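Local coordinates for actin binding protein family protein (Entamoeba histolytica HM-1:IMSS, PDB 6K2F) that probably binds actin monomers through this N-terminal ADF-homology domain of a twinfilin and, as part of the full-length protein, likely inhibits polymerization by sequestering them, at residues Q25-D30 with N34-E39; K13-S18 with Y78-L83. All coordinates share one frame; numbering follows the deposited sequence.

Interaction 1: Q25-D30 with N34-E39; sequences QATIVD and NIKAIE
N34 and T27 form an antiparallel hydrogen-bonded pair: N34 N donates an almost straight bond to T27 O (2.8 Å, 178° at the hydrogen), and T27 N returns one to N34 O at 3.0 Å. N34 O has further company, for A26 CA makes a CA-H...O contact with it at 3.1 Å, and a water that is 2.6 Å from T27 OG1 donates to it as well. The N34 side chain lies across that of V29 at about a right angle. I35 pairs with A26 without hydrogen bonds, and its side chain, on the other side from K36, rests on L8 and K11 of helix 6-18. At K36 and A37 the hairpin of strands 23-29 and 32-39 breaks its regular pairing in a classic beta bulge, where the two together sit opposite the single residue Q25. Q25 O takes two N-H groups from the same face of its plane, K36 N at 2.8 Å and A37 N at 3.3 Å. The Q25 chain, its CG trans to the backbone N, runs extended alongside K36, pointing the same way, and its OE1 lies 3.8 Å from K36 CG; its NE2 is held by Y55 O and S62 OG. A37 O accepts from Q25 N at 2.8 Å, closing the bulge.

Interaction 2: K13-S18 with Y78-L83; sequences KDMNSS and YKWLLL
N16 OD1 is the polar centre of this buried contact between helix and strand, accepting two nearly straight bonds from the strand: Y78 N reaches it at 2.8 Å and W80 NE1 at 2.9 Å. The two donors come from opposite faces of the carboxamide, each well out of its plane, so the oxygen is gripped between a backbone amide and an indole. For the indole the bond is a true edge contact, with OD1 close to the ring plane, while the amide and ring planes stand 49° apart. Farther along the same ring edge, W80 CZ2 lies 3.8 Å from N16 CA, and W80 CH2 meets M15 SD at 3.7 Å. The sulfur sits at the edge of the six-membered ring, a Met-aromatic contact in which the methionine crosses the indole at about a right angle. Y78 presents a ring edge too, its CD2 lying 3.8 Å from N16 O, a buried carbonyl without a hydrogen-bond partner.

In the second shell, the other end of the amide is held as well: ND2 donates to T75 OG1, so both ends fix the rotation of the group. N16 CG stands anti to the backbone N (chi1 -176°), which carries the carboxamide out from the helix to the strand. A water 2.8 Å from Y78 O also receives a weak bond from ND2. F12, one turn earlier on the helix, meets the W80 ring obliquely, and R67 makes a cation-pi contact with Y78.

Through M15 and N16 the end of helix 6-18 packs on strand 77-85 of the central sheet of twinfilin's N-terminal ADF-homology domain, the strand lying between 62-68 and 114-120, while M96 of the second subunit packs on Y78.

In the fold
After the short strand 3-4 the chain runs through helix 6-18, whose last turns supply one side of interaction 2, and then enters strand 23-29. Strand 32-39 follows directly, so interaction 1 closes a tight hairpin with three residues between its segments. Past helix 45-49 and strands 62-68 and 71-72 the chain reaches strand 77-85, where interaction 2 closes a loop of 59 residues that contains the whole hairpin; the contacts therefore nest and do not cross. One joins neighbouring strands, the other a helix to the same mixed sheet. Their centres are about 15 Å apart, yet they touch where I38 CG2 packs on M15 CE at 3.5 Å, linking helix 6-18 to strands 32-39 and 77-85.

Interaction 1: Q25-D30 with N34-E39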
# COMPACT_ATOMS: atom_id res chain seq x y z
N GLN A 25 -2.95 8.37 9.90
CA GLN A 25 -2.90 9.75 10.43
C GLN A 25 -3.60 9.70 11.78
O GLN A 25 -4.66 9.03 11.86
CB GLN A 25 -3.58 10.75 9.53
CG GLN A 25 -3.45 12.19 10.02
CD GLN A 25 -4.09 13.13 9.04
OE1 GLN A 25 -5.05 12.78 8.37
NE2 GLN A 25 -3.55 14.33 8.96
N ALA A 26 -3.01 10.33 12.79
CA ALA A 26 -3.61 10.33 14.14
C ALA A 26 -3.59 11.75 14.69
O ALA A 26 -2.69 12.52 14.37
CB ALA A 26 -2.87 9.37 15.04
N THR A 27 -4.57 12.08 15.52
CA THR A 27 -4.61 13.37 16.22
C THR A 27 -4.96 13.13 17.68
O THR A 27 -5.53 12.08 18.02
CB THR A 27 -5.61 14.37 15.61
OG1 THR A 27 -6.93 13.83 15.66
CG2 THR A 27 -5.27 14.71 14.18
N ILE A 28 -4.66 14.11 18.51
CA ILE A 28 -5.02 14.07 19.95
C ILE A 28 -6.46 14.56 20.08
O ILE A 28 -6.76 15.73 19.74
CB ILE A 28 -4.00 14.87 20.77
CG1 ILE A 28 -2.58 14.33 20.53
CG2 ILE A 28 -4.39 14.88 22.23
CD1 ILE A 28 -1.47 15.13 21.19
N VAL A 29 -7.32 13.69 20.60
CA VAL A 29 -8.78 13.90 20.75
C VAL A 29 -9.11 13.43 22.16
O VAL A 29 -8.76 12.28 22.50
CB VAL A 29 -9.61 13.14 19.71
CG1 VAL A 29 -11.10 13.31 19.97
CG2 VAL A 29 -9.29 13.59 18.30
N ASP A 30 -9.78 14.26 22.95
CA ASP A 30 -10.18 13.87 24.32
C ASP A 30 -8.87 13.57 25.07
O ASP A 30 -8.06 14.49 25.13
CB ASP A 30 -11.26 12.79 24.20
CG ASP A 30 -12.55 13.30 23.56
OD1 ASP A 30 -12.70 14.56 23.46
OD2 ASP A 30 -13.40 12.46 23.18
N ASN A 34 -5.99 9.34 18.56
CA ASN A 34 -7.06 8.64 17.81
C ASN A 34 -6.71 8.60 16.33
O ASN A 34 -6.09 9.54 15.82
CB ASN A 34 -8.41 9.33 18.01
CG ASN A 34 -8.95 9.18 19.41
OD1 ASN A 34 -8.29 8.63 20.28
ND2 ASN A 34 -10.17 9.63 19.65
N ILE A 35 -7.18 7.56 15.65
CA ILE A 35 -7.12 7.45 14.17
C ILE A 35 -7.92 8.61 13.58
O ILE A 35 -9.11 8.79 13.99
CB ILE A 35 -7.69 6.12 13.68
CG1 ILE A 35 -6.95 4.91 14.24
CG2 ILE A 35 -7.73 6.10 12.16
CD1 ILE A 35 -7.77 3.66 14.22
N LYS A 36 -7.28 9.36 12.69
CA LYS A 36 -7.95 10.41 11.88
C LYS A 36 -8.26 9.86 10.50
O LYS A 36 -9.34 10.15 9.97
CB LYS A 36 -7.06 11.65 11.78
CG LYS A 36 -7.70 12.81 11.04
CD LYS A 36 -8.68 13.60 11.86
CE LYS A 36 -9.25 14.79 11.11
NZ LYS A 36 -8.20 15.75 10.69
N ALA A 37 -7.31 9.11 9.92
CA ALA A 37 -7.44 8.62 8.54
C ALA A 37 -6.45 7.49 8.32
O ALA A 37 -5.43 7.43 9.05
CB ALA A 37 -7.16 9.73 7.56
N ILE A 38 -6.77 6.63 7.38
CA ILE A 38 -5.90 5.49 6.98
C ILE A 38 -5.74 5.55 5.47
O ILE A 38 -6.76 5.65 4.77
CB ILE A 38 -6.50 4.16 7.44
CG1 ILE A 38 -6.73 4.15 8.95
CG2 ILE A 38 -5.62 3.03 6.97
CD1 ILE A 38 -7.75 3.14 9.38
N GLU A 39 -4.50 5.45 4.99
CA GLU A 39 -4.18 5.43 3.55
C GLU A 39 -3.62 4.05 3.19
O GLU A 39 -2.57 3.66 3.76
CB GLU A 39 -3.18 6.53 3.22
CG GLU A 39 -2.68 6.50 1.79
CD GLU A 39 -3.75 6.53 0.72
OE1 GLU A 39 -4.55 7.52 0.71
OE2 GLU A 39 -3.79 5.60 -0.11
O HOH W 1 -8.31 11.73 15.11

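Interaction 2: K13-S18 with Y78-L83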
# COMPACT_ATOMS: atom_id res chain seq x y z
N LYS A 13 -1.03 -2.30 14.84
CA LYS A 13 -0.50 -3.68 14.90
C LYS A 13 -0.98 -4.48 13.70
O LYS A 13 -0.20 -5.27 13.19
CB LYS A 13 -0.92 -4.36 16.20
CG LYS A 13 -0.19 -3.83 17.42
CD LYS A 13 -0.73 -4.41 18.72
CE LYS A 13 0.27 -4.49 19.86
NZ LYS A 13 1.32 -3.45 19.77
N ASP A 14 -2.23 -4.28 13.29
CA ASP A 14 -2.81 -4.97 12.11
C ASP A 14 -2.03 -4.57 10.85
O ASP A 14 -1.59 -5.47 10.11
CB ASP A 14 -4.31 -4.69 11.97
CG ASP A 14 -4.92 -5.56 10.88
OD1 ASP A 14 -4.59 -6.76 10.86
OD2 ASP A 14 -5.67 -5.02 10.04
N MET A 15 -1.84 -3.27 10.62
CA MET A 15 -1.11 -2.80 9.42
C MET A 15 0.35 -3.24 9.48
O MET A 15 0.90 -3.66 8.44
CB MET A 15 -1.20 -1.28 9.30
CG MET A 15 -0.74 -0.80 7.94
SD MET A 15 -0.98 0.97 7.66
CE MET A 15 -2.77 1.09 7.70
N ASN A 16 0.95 -3.24 10.67
CA ASN A 16 2.35 -3.66 10.89
C ASN A 16 2.50 -5.15 10.55
O ASN A 16 3.45 -5.52 9.84
CB ASN A 16 2.81 -3.39 12.32
CG ASN A 16 4.27 -3.71 12.54
OD1 ASN A 16 5.13 -3.21 11.82
ND2 ASN A 16 4.56 -4.56 13.51
N SER A 17 1.61 -6.00 11.05
CA SER A 17 1.74 -7.46 10.90
C SER A 17 1.30 -7.90 9.49
O SER A 17 1.79 -8.96 9.05
CB SER A 17 0.97 -8.17 11.98
OG SER A 17 -0.43 -7.94 11.83
N SER A 18 0.36 -7.19 8.85
CA SER A 18 -0.28 -7.62 7.58
C SER A 18 0.36 -6.89 6.40
O SER A 18 0.17 -7.35 5.27
CB SER A 18 -1.76 -7.40 7.62
OG SER A 18 -2.32 -7.97 8.79
N TYR A 78 7.17 -4.35 10.21
CA TYR A 78 7.95 -3.36 9.43
C TYR A 78 8.54 -2.30 10.37
O TYR A 78 8.03 -2.07 11.48
CB TYR A 78 7.03 -2.68 8.42
CG TYR A 78 6.79 -3.47 7.16
CD1 TYR A 78 7.69 -3.39 6.11
CD2 TYR A 78 5.66 -4.26 6.99
CE1 TYR A 78 7.47 -4.04 4.91
CE2 TYR A 78 5.43 -4.92 5.78
CZ TYR A 78 6.35 -4.82 4.75
OH TYR A 78 6.18 -5.45 3.53
N LYS A 79 9.57 -1.62 9.88
CA LYS A 79 10.03 -0.32 10.43
C LYS A 79 9.15 0.80 9.87
O LYS A 79 8.69 0.70 8.73
CB LYS A 79 11.50 -0.11 10.05
CG LYS A 79 12.46 -1.09 10.70
CD LYS A 79 13.11 -0.53 11.90
CE LYS A 79 14.08 -1.47 12.59
NZ LYS A 79 14.57 -0.83 13.84
N TRP A 80 8.90 1.82 10.67
CA TRP A 80 8.01 2.95 10.34
C TRP A 80 8.75 4.28 10.48
O TRP A 80 9.80 4.34 11.13
CB TRP A 80 6.80 2.94 11.27
CG TRP A 80 5.91 1.74 11.11
CD1 TRP A 80 6.21 0.44 11.43
CD2 TRP A 80 4.59 1.73 10.56
NE1 TRP A 80 5.15 -0.37 11.12
CE2 TRP A 80 4.14 0.39 10.59
CE3 TRP A 80 3.71 2.73 10.13
CZ2 TRP A 80 2.87 0.03 10.16
CZ3 TRP A 80 2.45 2.37 9.72
CH2 TRP A 80 2.04 1.04 9.72
N LEU A 81 8.19 5.31 9.86
CA LEU A 81 8.52 6.72 10.14
C LEU A 81 7.43 7.30 11.02
O LEU A 81 6.24 7.02 10.78
CB LEU A 81 8.60 7.53 8.85
CG LEU A 81 9.39 6.91 7.71
CD1 LEU A 81 9.23 7.77 6.47
CD2 LEU A 81 10.83 6.71 8.11
N LEU A 82 7.83 8.09 12.00
CA LEU A 82 6.87 8.94 12.74
C LEU A 82 7.01 10.34 12.15
O LEU A 82 8.07 10.95 12.33
CB LEU A 82 7.18 8.91 14.23
CG LEU A 82 6.32 9.87 15.06
CD1 LEU A 82 4.84 9.60 14.87
CD2 LEU A 82 6.72 9.79 16.52
N LEU A 83 6.00 10.78 11.42
CA LEU A 83 5.97 12.14 10.85
C LEU A 83 5.15 12.98 11.81
O LEU A 83 4.00 12.61 12.08
CB LEU A 83 5.35 12.12 9.46
CG LEU A 83 5.94 11.11 8.48
CD1 LEU A 83 5.27 11.24 7.13
CD2 LEU A 83 7.44 11.26 8.35
O HOH W 2 7.51 -3.18 13.95